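Local coordinates for HMG box-containing protein 1 (Homo sapiens, PDB 3QVE), which represses transcription by binding promoter DNA of its target genes, with roles in the cell cycle and the Wnt pathway, and is represented here by its AXH domain, at residues L59-H64 / C123-G128; E72-L77 / E92-H97. One frame throughout, in Å; residues are numbered along the deposited sequence. Where two conformers were deposited one is given.

Contact 1: residues L59-H64 / C123-G128; sequences LKLLSH and CEVHIG. With SO4 (sulfate ion), chain D; EDO (1,2-ethanediol), chain G.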
# COMPACT_ATOMS: atom_id res chain seq x y z
N LEU A 59 -3.29 -6.73 -3.26
CA LEU A 59 -2.16 -6.25 -4.07
C LEU A 59 -0.93 -7.11 -3.73
O LEU A 59 -0.48 -7.13 -2.59
CB LEU A 59 -1.89 -4.78 -3.74
CG LEU A 59 -2.96 -3.79 -4.27
CD1 LEU A 59 -2.71 -2.41 -3.69
CD2 LEU A 59 -2.98 -3.76 -5.79
N LYS A 60 -0.46 -7.85 -4.72
CA LYS A 60 0.68 -8.71 -4.53
C LYS A 60 1.97 -7.92 -4.70
O LYS A 60 2.20 -7.31 -5.72
CB LYS A 60 0.62 -9.85 -5.53
CG LYS A 60 1.71 -10.92 -5.36
CD LYS A 60 1.50 -11.99 -6.46
CE LYS A 60 2.53 -13.08 -6.41
NZ LYS A 60 2.26 -14.14 -7.41
N LEU A 61 2.81 -7.91 -3.68
CA LEU A 61 4.09 -7.20 -3.76
C LEU A 61 5.02 -7.93 -4.67
O LEU A 61 5.24 -9.13 -4.50
CB LEU A 61 4.73 -7.12 -2.37
CG LEU A 61 6.09 -6.43 -2.24
CD1 LEU A 61 5.90 -4.95 -2.55
CD2 LEU A 61 6.66 -6.67 -0.84
N LEU A 62 5.58 -7.22 -5.64
CA LEU A 62 6.50 -7.78 -6.60
C LEU A 62 7.94 -7.32 -6.35
O LEU A 62 8.89 -8.02 -6.72
CB LEU A 62 6.11 -7.36 -8.03
CG LEU A 62 4.79 -7.85 -8.63
CD1 LEU A 62 4.72 -7.48 -10.14
CD2 LEU A 62 4.55 -9.35 -8.40
N SER A 63 8.10 -6.12 -5.84
CA SER A 63 9.43 -5.52 -5.71
C SER A 63 9.45 -4.41 -4.71
O SER A 63 8.41 -3.78 -4.43
CB SER A 63 9.96 -5.03 -7.06
OG SER A 63 9.32 -3.85 -7.46
N HIS A 64 10.64 -4.17 -4.13
CA HIS A 64 10.78 -3.09 -3.14
C HIS A 64 12.18 -2.53 -3.13
O HIS A 64 13.12 -3.23 -3.44
CB HIS A 64 10.43 -3.60 -1.72
CG HIS A 64 11.25 -4.78 -1.26
ND1 HIS A 64 12.48 -4.64 -0.65
CD2 HIS A 64 11.01 -6.11 -1.32
CE1 HIS A 64 12.97 -5.85 -0.39
NE2 HIS A 64 12.10 -6.75 -0.78
N CYS A 123 4.93 -9.16 11.57
CA CYS A 123 5.89 -9.98 10.87
C CYS A 123 6.58 -9.14 9.80
O CYS A 123 6.16 -8.02 9.47
CB CYS A 123 5.19 -11.12 10.13
SG CYS A 123 4.16 -12.24 11.10
N GLU A 124 7.59 -9.69 9.19
CA GLU A 124 8.27 -9.05 8.10
C GLU A 124 7.54 -9.30 6.78
O GLU A 124 7.14 -10.43 6.50
CB GLU A 124 9.69 -9.62 7.99
CG GLU A 124 10.76 -8.72 8.58
CD GLU A 124 12.16 -9.33 8.49
OE1 GLU A 124 12.91 -9.17 9.47
OE2 GLU A 124 12.50 -9.95 7.45
N VAL A 125 7.39 -8.27 5.98
CA VAL A 125 6.79 -8.36 4.65
C VAL A 125 7.79 -8.98 3.70
O VAL A 125 8.98 -8.70 3.81
CB VAL A 125 6.44 -6.97 4.06
CG1 VAL A 125 5.95 -7.08 2.59
CG2 VAL A 125 5.40 -6.24 4.90
N HIS A 126 7.33 -9.81 2.77
CA HIS A 126 8.20 -10.30 1.67
C HIS A 126 7.50 -10.25 0.32
O HIS A 126 6.25 -10.33 0.25
CB HIS A 126 8.61 -11.76 1.87
CG HIS A 126 9.38 -11.99 3.13
ND1 HIS A 126 10.69 -11.58 3.28
CD2 HIS A 126 9.00 -12.51 4.32
CE1 HIS A 126 11.10 -11.87 4.50
NE2 HIS A 126 10.09 -12.44 5.15
N ILE A 127 8.31 -10.21 -0.73
CA ILE A 127 7.82 -10.36 -2.11
C ILE A 127 6.92 -11.61 -2.19
O ILE A 127 7.20 -12.67 -1.62
CB ILE A 127 8.98 -10.42 -3.10
CG1 ILE A 127 9.72 -9.06 -3.13
CG2 ILE A 127 8.45 -10.83 -4.51
CD1 ILE A 127 11.08 -9.05 -3.87
N GLY A 128 5.79 -11.45 -2.86
CA GLY A 128 4.79 -12.49 -2.92
C GLY A 128 3.62 -12.24 -2.00
O GLY A 128 2.55 -12.76 -2.24
S SO4 D . 12.12 -10.48 0.02
O1 SO4 D . 13.16 -9.68 -0.60
O2 SO4 D . 11.78 -11.67 -0.73
O3 SO4 D . 12.36 -10.72 1.43
O4 SO4 D . 10.93 -9.67 -0.01
C1 EDO G . 9.99 -1.00 -6.62
O1 EDO G . 10.76 -1.60 -7.69
C2 EDO G . 9.37 0.25 -7.24
O2 EDO G . 10.33 1.09 -7.94
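Ile127 lies over the backbone of Leu61 and Leu62, one branch on the strand carbonyls and the other against the His64 edge and a sulfate. CB stands 3.7 Å from sulfate O4. With CG2 anti to the backbone N, that methyl rests 3.6 Å from both Leu61 O and Leu62 O. CG1 comes to 3.4 Å from sulfate O4 and meets the His64 imidazole at its edge, by CD2. The terminal CD1 also touches His64 CD2 and reaches on over Leu62 O. A beta-branched residue suits this place, since its methyl rests on the strand backbone while its longer arm spans from the sulfate and the His64 edge to Leu62 O.

Around the sulfate, probably from the crystallisation liquor, Ile127 N donates to O4, His126 ND1 to O3 at 2.6 Å, and His64 NE2 to both O1 and O4; the ion sits in the plane of each imidazole, beyond its edge. Gly128 N gives Leu61 O a nearly straight bond of 2.9 Å, at a backbone twist (phi 103°) where a CB would jam against the preceding carbonyl. Deeper, Leu61 CD2 meets Val125 CG1 crosswise, in one of two conformers modelled for Val125.

Phe109 touches both Leu61 and Val125, while strand 72-80 pairs with strand 59-69, Thr78 facing the classic bulge at Leu62 and Ser63.

Contact 2: residues E72-L77 / E92-H97; sequences ESVLKL and ECKLDH. With EDO (1,2-ethanediol), chain N.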
# COMPACT_ATOMS: atom_id res chain seq x y z
N GLU A 72 13.71 12.59 3.76
CA GLU A 72 13.05 11.50 4.43
C GLU A 72 13.30 10.18 3.75
O GLU A 72 13.15 10.05 2.54
CB GLU A 72 11.55 11.72 4.42
CG GLU A 72 11.10 12.83 5.32
CD GLU A 72 9.62 12.69 5.66
OE1 GLU A 72 9.00 11.63 5.37
OE2 GLU A 72 9.10 13.68 6.21
N SER A 73 13.61 9.17 4.56
CA SER A 73 13.74 7.80 4.08
C SER A 73 12.36 7.25 3.74
O SER A 73 11.48 7.33 4.57
CB SER A 73 14.35 6.91 5.18
OG SER A 73 15.70 7.22 5.28
N VAL A 74 12.21 6.68 2.54
CA VAL A 74 10.95 6.13 2.09
C VAL A 74 11.13 4.77 1.41
O VAL A 74 12.23 4.42 1.05
CB VAL A 74 10.25 7.11 1.12
CG1 VAL A 74 9.77 8.35 1.86
CG2 VAL A 74 11.11 7.44 -0.11
N LEU A 75 10.05 4.04 1.25
CA LEU A 75 10.00 2.78 0.51
C LEU A 75 9.35 3.12 -0.83
O LEU A 75 8.52 4.04 -0.93
CB LEU A 75 9.14 1.73 1.23
CG LEU A 75 9.59 1.20 2.61
CD1 LEU A 75 8.44 0.48 3.34
CD2 LEU A 75 10.78 0.32 2.42
N LYS A 76 9.76 2.38 -1.86
CA LYS A 76 9.13 2.38 -3.14
C LYS A 76 8.83 0.94 -3.47
O LYS A 76 9.74 0.11 -3.46
CB LYS A 76 10.01 3.03 -4.19
CG LYS A 76 10.06 4.56 -4.01
CD LYS A 76 10.95 5.29 -5.02
CE LYS A 76 10.30 5.43 -6.34
NZ LYS A 76 11.23 5.93 -7.40
N LEU A 77 7.57 0.67 -3.72
CA LEU A 77 7.04 -0.69 -3.84
C LEU A 77 6.23 -0.84 -5.07
O LEU A 77 5.48 0.07 -5.41
CB LEU A 77 6.10 -0.99 -2.66
CG LEU A 77 6.58 -0.70 -1.25
CD1 LEU A 77 5.41 -0.88 -0.21
CD2 LEU A 77 7.82 -1.64 -0.96
N GLU A 92 5.06 5.14 -3.13
CA GLU A 92 6.05 5.55 -2.16
C GLU A 92 5.36 5.60 -0.81
O GLU A 92 4.29 6.18 -0.70
CB GLU A 92 6.57 6.93 -2.50
CG GLU A 92 7.70 7.43 -1.64
CD GLU A 92 7.79 8.93 -1.64
OE1 GLU A 92 8.61 9.44 -2.44
OE2 GLU A 92 7.05 9.60 -0.86
N CYS A 93 5.92 4.96 0.21
CA CYS A 93 5.27 4.99 1.52
C CYS A 93 6.31 5.11 2.62
O CYS A 93 7.49 4.93 2.39
CB CYS A 93 4.40 3.76 1.68
SG CYS A 93 5.31 2.31 1.84
N LYS A 94 5.88 5.44 3.82
CA LYS A 94 6.79 5.53 4.96
C LYS A 94 7.31 4.14 5.37
O LYS A 94 6.66 3.14 5.12
CB LYS A 94 6.11 6.22 6.14
CG LYS A 94 5.53 7.58 5.86
CD LYS A 94 6.55 8.55 5.27
CE LYS A 94 5.93 9.92 4.91
NZ LYS A 94 6.01 10.19 3.47
N LEU A 95 8.49 4.10 5.99
CA LEU A 95 9.13 2.83 6.38
C LEU A 95 8.28 2.04 7.34
O LEU A 95 8.37 0.83 7.35
CB LEU A 95 10.49 3.07 7.02
CG LEU A 95 11.60 3.81 6.29
CD1 LEU A 95 12.99 3.70 7.05
CD2 LEU A 95 11.75 3.32 4.89
N ASP A 96 7.45 2.72 8.13
CA ASP A 96 6.62 2.10 9.14
C ASP A 96 5.21 1.72 8.63
O ASP A 96 4.37 1.30 9.43
CB ASP A 96 6.46 3.07 10.32
CG ASP A 96 5.90 4.39 9.88
OD1 ASP A 96 4.89 4.38 9.15
OD2 ASP A 96 6.48 5.42 10.23
N HIS A 97 4.96 1.83 7.33
CA HIS A 97 3.64 1.48 6.75
C HIS A 97 3.34 -0.01 7.02
O HIS A 97 4.12 -0.89 6.65
CB HIS A 97 3.60 1.76 5.23
CG HIS A 97 2.23 1.94 4.68
ND1 HIS A 97 1.31 0.92 4.64
CD2 HIS A 97 1.61 3.03 4.18
CE1 HIS A 97 0.17 1.37 4.13
NE2 HIS A 97 0.33 2.64 3.83
C1 EDO N . 10.44 6.98 -10.99
O1 EDO N . 10.19 6.94 -9.58
C2 EDO N . 9.69 8.14 -11.63
O2 EDO N . 9.89 9.31 -10.84
O HOH W 1 9.65 6.88 6.57
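Two backbone hydrogen bonds tie Leu75 to Cys93, an antiparallel hydrogen-bonded pair. Leu75 N gives Cys93 O a nearly straight bond of 2.9 Å, whereas Cys93 N approaches Leu75 O from well outside the carbonyl plane, tilted by 31°. Leu75 O also receives a CA-H contact from Glu92 CA at 3.1 Å. Beyond the pair, one water bridges the strand residue Ser73 and the loop residue Leu95, donating to Ser73 O and accepting from Leu95 N.

The apolar contacts gather on the side of Leu75 and Cys93. Cys93 SG, small enough for a close-packed sheet, touches Leu75 CB and lies 3.8 Å from Leu77 CD1. Leu95 comes in obliquely, setting its CD2 3.8 Å from Leu75 CG, while its CD1 reaches Ser73 CB.

These strands, 72-80 and 89-94, form a beta hairpin in the antiparallel sheet of the AXH domain. Residues 94-97 form a type I turn, closed by His97 N on Lys94 O.

On the other face the aliphatic part of Glu92 does the packing: with CG anti to the backbone N (chi1 -175°), the chain extends across Val74, and Glu92 CG meets Val74 CG2 at 3.7 Å. An alanine here would lose CG and the carboxylate, and would probably leave the valine methyls less well covered.

Charged groups line the margin. Lys94, its chain kinked near its root and again at its end, brings NZ to 3.8 Å from Glu72 OE1, a long salt bridge with CE closer. Lys76 NZ donates at 2.6 Å to O1 of an ethanediol, probably from the crystallisation liquor.

Overall arrangement
Contact 2 is nested within the chain loop that contact 1 closes, and the two meet where strands 59-69 and 72-80 lie side by side in one sheet: His64 CB packs 3.3 Å from Leu77 CD2, and Leu61 also touches Leu77. Both are partly buried, but differently. Contact 2 joins sheet neighbours by paired backbone bonds, with leucines and a cysteine inside and charged side chains outside. Contact 1 brings a mostly irregular segment against its strand with a single direct backbone bond, a small buried patch and an exposed margin where a sulfate, probably from the crystallisation liquor, is held. Phe109 touches the buried sides of both contacts, reaching Leu75 and Leu77 in contact 2.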